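Long-range contacts in Beta/gama crystallin family protein (Methanosarcina acetivorans C2A, PDB 5HT9), which binds calcium and magnesium ions in a small beta/gamma-crystallin domain built from two Greek key motifs: residues V11-K16 and I35-V40; S22-A27 and S79-I84. All blocks are in the same frame, centred on the assembly; numbering follows the deposited sequence.

Interaction 1 (V11-K16 and I35-V40); sequences VNFGGK and ISSIKV. With MG (magnesium ion), chain E.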
ATOM      1  N   VAL A  11     -12.284   1.148  -1.111  1.00 19.07           N
ATOM      2  CA  VAL A  11     -12.205   2.587  -0.925  1.00 20.58           C
ATOM      3  C   VAL A  11     -12.724   3.001   0.448  1.00 20.57           C
ATOM      4  O   VAL A  11     -13.511   2.276   1.074  1.00 17.67           O
ATOM      5  CB  VAL A  11     -13.011   3.324  -2.005  1.00 26.22           C
ATOM      6  CG1 VAL A  11     -12.498   2.946  -3.378  1.00 26.02           C
ATOM      7  CG2 VAL A  11     -14.480   2.963  -1.882  1.00 21.68           C
ATOM      8  N   ASN A  12     -12.272   4.162   0.906  1.00 16.65           N
ATOM      9  CA  ASN A  12     -12.693   4.725   2.185  1.00 19.77           C
ATOM     10  C   ASN A  12     -12.410   3.806   3.372  1.00 20.32           C
ATOM     11  O   ASN A  12     -13.163   3.788   4.350  1.00 18.86           O
ATOM     12  CB  ASN A  12     -14.179   5.084   2.114  1.00 20.08           C
ATOM     13  CG  ASN A  12     -14.456   6.098   1.029  1.00 23.53           C
ATOM     14  OD1 ASN A  12     -13.745   7.092   0.923  1.00 20.81           O
ATOM     15  ND2 ASN A  12     -15.463   5.839   0.198  1.00 20.57           N
ATOM     16  N   PHE A  13     -11.321   3.042   3.258  1.00 18.62           N
ATOM     17  CA  PHE A  13     -10.790   2.230   4.353  1.00 17.12           C
ATOM     18  C   PHE A  13     -11.781   1.145   4.781  1.00 18.23           C
ATOM     19  O   PHE A  13     -11.930   0.847   5.970  1.00 18.30           O
ATOM     20  CB  PHE A  13     -10.410   3.135   5.519  1.00 16.75           C
ATOM     21  CG  PHE A  13      -9.578   4.307   5.085  1.00 19.69           C
ATOM     22  CD1 PHE A  13      -8.350   4.089   4.460  1.00 19.02           C
ATOM     23  CD2 PHE A  13     -10.034   5.604   5.236  1.00 19.26           C
ATOM     24  CE1 PHE A  13      -7.577   5.156   4.019  1.00 16.92           C
ATOM     25  CE2 PHE A  13      -9.259   6.686   4.796  1.00 21.95           C
ATOM     26  CZ  PHE A  13      -8.035   6.455   4.194  1.00 19.25           C
ATOM     27  N   GLY A  14     -12.421   0.549   3.784  1.00 19.01           N
ATOM     28  CA  GLY A  14     -13.355  -0.541   3.999  1.00 18.84           C
ATOM     29  C   GLY A  14     -12.738  -1.875   3.633  1.00 19.91           C
ATOM     30  O   GLY A  14     -11.620  -1.929   3.099  1.00 19.03           O
ATOM     31  N   GLY A  15     -13.460  -2.956   3.918  1.00 16.86           N
ATOM     32  CA  GLY A  15     -12.987  -4.286   3.578  1.00 17.56           C
ATOM     33  C   GLY A  15     -11.869  -4.783   4.473  1.00 16.51           C
ATOM     34  O   GLY A  15     -11.571  -4.184   5.510  1.00 17.19           O
ATOM     35  N   LYS A  16     -11.249  -5.883   4.061  1.00 15.83           N
ATOM     36  CA  LYS A  16     -10.112  -6.451   4.761  1.00 18.79           C
ATOM     37  C   LYS A  16      -8.992  -5.431   4.839  1.00 21.88           C
ATOM     38  O   LYS A  16      -8.764  -4.669   3.902  1.00 17.23           O
ATOM     39  CB  LYS A  16      -9.622  -7.725   4.061  1.00 19.51           C
ATOM     40  CG  LYS A  16     -10.620  -8.878   4.093  1.00 25.80           C
ATOM     41  CD  LYS A  16     -10.110 -10.108   3.334  1.00 27.69           C
ATOM     42  CE  LYS A  16      -8.748 -10.558   3.847  1.00 37.15           C
ATOM     43  NZ  LYS A  16      -8.339 -11.884   3.287  1.00 41.05           N
ATOM     44  N   ILE A  35      -5.633  -3.723  -3.207  1.00 20.91           N
ATOM     45  CA  ILE A  35      -5.502  -2.552  -2.350  1.00 17.83           C
ATOM     46  C   ILE A  35      -6.179  -1.348  -2.994  1.00 19.27           C
ATOM     47  O   ILE A  35      -5.877  -0.993  -4.130  1.00 18.84           O
ATOM     48  CB  ILE A  35      -4.024  -2.249  -2.047  1.00 23.49           C
ATOM     49  CG1 ILE A  35      -3.408  -3.424  -1.280  1.00 20.36           C
ATOM     50  CG2 ILE A  35      -3.894  -0.960  -1.239  1.00 16.11           C
ATOM     51  CD1 ILE A  35      -1.908  -3.315  -1.125  1.00 17.99           C
ATOM     52  N   SER A  36      -7.103  -0.727  -2.261  1.00 16.28           N
ATOM     53  CA  SER A  36      -7.898   0.350  -2.816  1.00 19.19           C
ATOM     54  C   SER A  36      -7.796   1.632  -2.010  1.00 18.22           C
ATOM     55  O   SER A  36      -8.145   2.693  -2.503  1.00 16.74           O
ATOM     56  CB  SER A  36      -9.369  -0.077  -2.930  1.00 21.02           C
ATOM     57  OG  SER A  36      -9.518  -1.061  -3.940  1.00 22.18           O
ATOM     58  N   SER A  37      -7.358   1.522  -0.758  1.00 16.88           N
ATOM     59  CA  SER A  37      -7.062   2.699   0.037  1.00 15.76           C
ATOM     60  C   SER A  37      -5.943   2.377   1.017  1.00 18.01           C
ATOM     61  O   SER A  37      -5.649   1.206   1.287  1.00 14.51           O
ATOM     62  CB  SER A  37      -8.310   3.216   0.767  1.00 16.30           C
ATOM     63  OG  SER A  37      -8.887   2.195   1.563  1.00 17.73           O
ATOM     64  N   ILE A  38      -5.298   3.432   1.507  1.00 13.84           N
ATOM     65  CA  ILE A  38      -4.066   3.314   2.281  1.00 15.19           C
ATOM     66  C   ILE A  38      -3.981   4.376   3.363  1.00 15.89           C
ATOM     67  O   ILE A  38      -4.266   5.538   3.104  1.00 17.97           O
ATOM     68  CB  ILE A  38      -2.817   3.490   1.381  1.00 15.57           C
ATOM     69  CG1 ILE A  38      -2.783   2.470   0.240  1.00 14.75           C
ATOM     70  CG2 ILE A  38      -1.539   3.434   2.208  1.00 15.30           C
ATOM     71  CD1 ILE A  38      -1.653   2.770  -0.770  1.00 15.43           C
ATOM     72  N   LYS A  39      -3.554   3.993   4.558  1.00 15.52           N
ATOM     73  CA  LYS A  39      -3.147   4.970   5.568  1.00 16.24           C
ATOM     74  C   LYS A  39      -1.673   4.786   5.861  1.00 17.13           C
ATOM     75  O   LYS A  39      -1.289   3.796   6.469  1.00 17.34           O
ATOM     76  CB  LYS A  39      -3.941   4.815   6.872  1.00 20.75           C
ATOM     77  CG  LYS A  39      -5.429   5.074   6.768  1.00 17.44           C
ATOM     78  CD  LYS A  39      -6.102   4.779   8.104  1.00 21.20           C
ATOM     79  CE  LYS A  39      -7.615   4.865   7.987  1.00 25.69           C
ATOM     80  NZ  LYS A  39      -8.255   4.529   9.283  1.00 24.75           N
ATOM     81  N   VAL A  40      -0.838   5.721   5.434  1.00 16.74           N
ATOM     82  CA  VAL A  40       0.543   5.676   5.887  1.00 17.46           C
ATOM     83  C   VAL A  40       0.624   6.360   7.249  1.00 15.38           C
ATOM     84  O   VAL A  40       0.288   7.537   7.380  1.00 18.91           O
ATOM     85  CB  VAL A  40       1.514   6.349   4.907  1.00 16.34           C
ATOM     86  CG1 VAL A  40       2.936   6.289   5.467  1.00 14.99           C
ATOM     87  CG2 VAL A  40       1.461   5.652   3.542  1.00 14.99           C
TER
HETATM   88 MG    MG E 103      -9.815  -3.400  -3.918  1.00 27.52          MG
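In the first Greek key motif of this crystallin domain, the hairpin loop after strand 4-8 folds over the start of strand 37-42, so that Phe13 lies against Ser37 and Lys39. Ser37 holds the loop backbone: its OG accepts a hydrogen bond from Phe13 N at 3.1 Å, bent to 137° at the hydrogen. The hydroxyl points that way because it stands between its own backbone N and carbonyl carbon (chi1 56°), and a second hydrogen bond ties it to the His10 carbonyl, one residue before the loop segment. Ser37 OG lies 3.5 Å from Phe13 CD1, oblique to the ring. One face of the phenyl is taken by the extended Lys39 chain. Lys39 CE sits over the ring centre, 3.6 Å from the Phe13 centroid and 13° off the ring normal, a CH-pi contact; Lys39 NZ lies farther along, 4.8 Å from that centroid, in a cation-pi geometry. Closer to the backbone, Lys39 CG meets Phe13 CE1 at 3.5 Å, while Ile38 O lies in the ring plane at the edge, 3.5 Å from the same CE1. A folded hairpin packed on the sheet is a hallmark of the beta/gamma-crystallin Greek key; here Tyr8 adds an edge-to-face ring contact with Phe13. Ser36 and Ser37 both pair with Tyr8 of the adjoining strand 4-8, a classic beta bulge at the start of the strand. Ser36 CB packs 3.6 Å from Val11 N, and its OG, beside the backbone N, binds a magnesium ion at 2.4 Å. Glu9 O, Lys34 O and Asn76 OD1 also bind this ion, and Asp75 OD1 is hydrogen-bonded to the serine hydroxyl.

Interaction 2 (S22-A27 and S79-I84); sequences SDQPGA and SSFRQI. With MG (magnesium ion), chain D.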
ATOM      1  N   SER A  22       6.590  -3.784   8.527  1.00 20.31           N
ATOM      2  CA  SER A  22       7.762  -4.380   7.896  1.00 24.41           C
ATOM      3  C   SER A  22       7.515  -4.502   6.396  1.00 22.70           C
ATOM      4  O   SER A  22       6.371  -4.396   5.944  1.00 19.56           O
ATOM      5  CB  SER A  22       8.069  -5.756   8.489  1.00 20.49           C
ATOM      6  OG  SER A  22       6.955  -6.618   8.341  1.00 24.47           O
ATOM      7  N   ASP A  23       8.581  -4.727   5.630  1.00 22.40           N
ATOM      8  CA  ASP A  23       8.453  -4.830   4.178  1.00 22.07           C
ATOM      9  C   ASP A  23       7.573  -5.999   3.751  1.00 19.63           C
ATOM     10  O   ASP A  23       7.582  -7.059   4.375  1.00 20.98           O
ATOM     11  CB  ASP A  23       9.824  -4.971   3.527  1.00 19.78           C
ATOM     12  CG  ASP A  23      10.703  -3.767   3.758  1.00 22.99           C
ATOM     13  OD1 ASP A  23      10.188  -2.711   4.203  1.00 25.65           O
ATOM     14  OD2 ASP A  23      11.910  -3.880   3.483  1.00 23.54           O
ATOM     15  N   GLN A  24       6.838  -5.804   2.659  1.00 17.27           N
ATOM     16  CA  GLN A  24       5.845  -6.770   2.201  1.00 20.44           C
ATOM     17  C   GLN A  24       6.039  -7.104   0.725  1.00 19.40           C
ATOM     18  O   GLN A  24       5.447  -6.459  -0.139  1.00 18.95           O
ATOM     19  CB  GLN A  24       4.433  -6.222   2.432  1.00 18.78           C
ATOM     20  CG  GLN A  24       4.124  -5.945   3.888  1.00 16.89           C
ATOM     21  CD  GLN A  24       4.177  -7.192   4.736  1.00 22.11           C
ATOM     22  OE1 GLN A  24       3.654  -8.242   4.350  1.00 22.74           O
ATOM     23  NE2 GLN A  24       4.816  -7.091   5.904  1.00 24.27           N
ATOM     24  N   PRO A  25       6.877  -8.110   0.432  1.00 19.54           N
ATOM     25  CA  PRO A  25       7.181  -8.467  -0.958  1.00 20.57           C
ATOM     26  C   PRO A  25       5.985  -9.097  -1.668  1.00 20.88           C
ATOM     27  O   PRO A  25       6.020  -9.281  -2.884  1.00 19.26           O
ATOM     28  CB  PRO A  25       8.343  -9.460  -0.820  1.00 21.52           C
ATOM     29  CG  PRO A  25       8.182 -10.034   0.533  1.00 24.91           C
ATOM     30  CD  PRO A  25       7.665  -8.909   1.387  1.00 21.30           C
ATOM     31  N   GLY A  26       4.937  -9.406  -0.913  1.00 24.00           N
ATOM     32  CA  GLY A  26       3.691  -9.881  -1.485  1.00 26.16           C
ATOM     33  C   GLY A  26       2.496  -9.043  -1.052  1.00 33.62           C
ATOM     34  O   GLY A  26       1.357  -9.487  -1.174  1.00 37.23           O
ATOM     35  N   ALA A  27       2.755  -7.827  -0.560  1.00 33.29           N
ATOM     36  CA  ALA A  27       1.713  -6.967   0.012  1.00 30.34           C
ATOM     37  C   ALA A  27       0.864  -7.747   1.022  1.00 29.18           C
ATOM     38  O   ALA A  27      -0.362  -7.643   1.041  1.00 40.04           O
ATOM     39  CB  ALA A  27       0.835  -6.376  -1.094  1.00 30.95           C
ATOM     40  N   SER A  79       1.002  -4.639  -5.426  1.00 16.94           N
ATOM     41  CA  SER A  79       1.262  -6.058  -5.211  1.00 20.71           C
ATOM     42  C   SER A  79       2.435  -6.289  -4.260  1.00 21.65           C
ATOM     43  O   SER A  79       2.663  -7.409  -3.807  1.00 20.92           O
ATOM     44  CB  SER A  79       1.526  -6.764  -6.550  1.00 20.01           C
ATOM     45  OG  SER A  79       0.375  -6.746  -7.373  1.00 20.26           O
ATOM     46  N   SER A  80       3.198  -5.233  -3.980  1.00 19.56           N
ATOM     47  CA  SER A  80       4.196  -5.277  -2.918  1.00 18.62           C
ATOM     48  C   SER A  80       4.486  -3.859  -2.457  1.00 16.39           C
ATOM     49  O   SER A  80       4.181  -2.901  -3.159  1.00 16.11           O
ATOM     50  CB  SER A  80       5.487  -5.968  -3.383  1.00 16.65           C
ATOM     51  OG  SER A  80       5.988  -5.367  -4.563  1.00 17.87           O
ATOM     52  N   PHE A  81       5.047  -3.724  -1.263  1.00 17.40           N
ATOM     53  CA  PHE A  81       5.448  -2.408  -0.778  1.00 17.79           C
ATOM     54  C   PHE A  81       6.482  -2.529   0.330  1.00 17.19           C
ATOM     55  O   PHE A  81       6.558  -3.545   1.005  1.00 16.77           O
ATOM     56  CB  PHE A  81       4.226  -1.603  -0.307  1.00 18.74           C
ATOM     57  CG  PHE A  81       3.341  -2.323   0.688  1.00 15.98           C
ATOM     58  CD1 PHE A  81       3.606  -2.254   2.048  1.00 17.97           C
ATOM     59  CD2 PHE A  81       2.227  -3.019   0.267  1.00 21.39           C
ATOM     60  CE1 PHE A  81       2.776  -2.891   2.976  1.00 15.74           C
ATOM     61  CE2 PHE A  81       1.389  -3.667   1.191  1.00 19.06           C
ATOM     62  CZ  PHE A  81       1.669  -3.596   2.541  1.00 17.38           C
ATOM     63  N   ARG A  82       7.309  -1.505   0.487  1.00 16.99           N
ATOM     64  CA  ARG A  82       8.365  -1.551   1.486  1.00 20.61           C
ATOM     65  C   ARG A  82       8.801  -0.157   1.873  1.00 19.07           C
ATOM     66  O   ARG A  82       8.507   0.809   1.191  1.00 19.42           O
ATOM     67  CB  ARG A  82       9.574  -2.325   0.971  1.00 21.05           C
ATOM     68  CG  ARG A  82      10.300  -1.640  -0.160  1.00 22.85           C
ATOM     69  CD  ARG A  82      11.580  -2.378  -0.397  1.00 28.00           C
ATOM     70  NE  ARG A  82      11.994  -2.342  -1.785  1.00 27.69           N
ATOM     71  CZ  ARG A  82      12.998  -3.063  -2.257  1.00 25.00           C
ATOM     72  NH1 ARG A  82      13.675  -3.851  -1.429  1.00 22.45           N
ATOM     73  NH2 ARG A  82      13.325  -2.982  -3.538  1.00 21.20           N
ATOM     74  N   GLN A  83       9.513  -0.067   2.980  1.00 21.58           N
ATOM     75  CA  GLN A  83       9.963   1.211   3.486  1.00 22.87           C
ATOM     76  C   GLN A  83      11.190   1.637   2.697  1.00 23.93           C
ATOM     77  O   GLN A  83      12.013   0.791   2.331  1.00 24.24           O
ATOM     78  CB  GLN A  83      10.269   1.101   4.982  1.00 26.92           C
ATOM     79  CG  GLN A  83      10.709   2.388   5.628  1.00 32.86           C
ATOM     80  CD  GLN A  83      11.088   2.179   7.078  1.00 34.10           C
ATOM     81  OE1 GLN A  83      11.014   1.057   7.598  1.00 32.81           O
ATOM     82  NE2 GLN A  83      11.471   3.258   7.750  1.00 31.44           N
ATOM     83  N   ILE A  84      11.296   2.934   2.403  1.00 22.64           N
ATOM     84  CA  ILE A  84      12.457   3.441   1.665  1.00 26.58           C
ATOM     85  C   ILE A  84      13.133   4.619   2.364  1.00 32.13           C
ATOM     86  O   ILE A  84      12.555   5.294   3.214  1.00 29.08           O
ATOM     87  CB  ILE A  84      12.085   3.886   0.232  1.00 26.38           C
ATOM     88  CG1 ILE A  84      10.953   4.910   0.264  1.00 25.38           C
ATOM     89  CG2 ILE A  84      11.694   2.691  -0.617  1.00 22.76           C
ATOM     90  CD1 ILE A  84      10.662   5.537  -1.087  1.00 18.94           C
ATOM     91  OXT ILE A  84      14.293   4.923   2.083  1.00 31.71           O
TER
HETATM   92 MG    MG D 102      -0.249  -5.724  -9.088  1.00 21.02          MG
HETATM   93  O   HOH W   1      13.247  -1.761   2.478  1.00 28.26           O
HETATM   94  O   HOH W   2      13.495  -4.988   1.372  1.00 29.95           O
HETATM   95  O   HOH W   3      -0.802  -4.819 -10.833  1.00 20.40           O
HETATM   96  O   HOH W   4       0.199  -7.543 -10.159  1.00 22.76           O
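Gln24 and Phe81 pair through their backbones as a single antiparallel, hydrogen-bonded bridge. Gln24 N gives its hydrogen to Phe81 O at 2.8 Å, and Phe81 N returns one to Gln24 O at 3.0 Å. Gln24 O carries a second bond, from Ala27 N, which closes a type I turn; the two donors reach it from opposite faces of its carbonyl plane. One residue earlier, Asp23 OD1 accepts from Gln83 N at 3.0 Å, a nearly linear bond (171°) that meets the carboxylate from above its plane. Asp23 OD2 accepts from two waters: one also donates to Gln83 O, the other accepts from Arg82 NH1 in the guanidinium plane. Asp23 and Arg82 are thus joined through water, their planes 86° apart, while Arg82 NE is bonded to Tyr48 OH. The Gln24 amide turns back to its own segment, NE2 donating to Ser22 O at 3.1 Å, and OE1 takes a weak bond from Gly28 N. Among the side chains, Gln24 CB lies over one face of the Phe81 ring, offset toward the rim, and Ala27 CB touches Phe81 CE2 at 3.6 Å. Ser79 OG, hydrogen-bonded to Asn32 OD1, binds a magnesium ion at 2.1 Å, with two waters, Asp33 OD1, Glu49 O and Ser77 O; this serine-bearing site at the head of a Greek key strand is characteristic of calcium-binding beta/gamma-crystallins.

How the interactions relate
The two contacts lie on opposite sides of the chain's centre, about 16 Å apart between centres. Their segments alternate along the chain: 11-16, 22-27, 35-40, then 79-84. Interaction 1 stays within the first Greek key, on the sheet containing strands 4-8 and 37-42; interaction 2 ties a loop of that motif to strand 80-83, an outermost strand of the other sheet and part of the second motif. They meet in the interior, where Ile35 CD1 packs 4.0 Å from Phe81 CE2 and 4.1 Å from Ala27 CB. Each contributes one serine to a different magnesium site, and each site draws ligands from both Greek keys, so metal binding joins the two motifs.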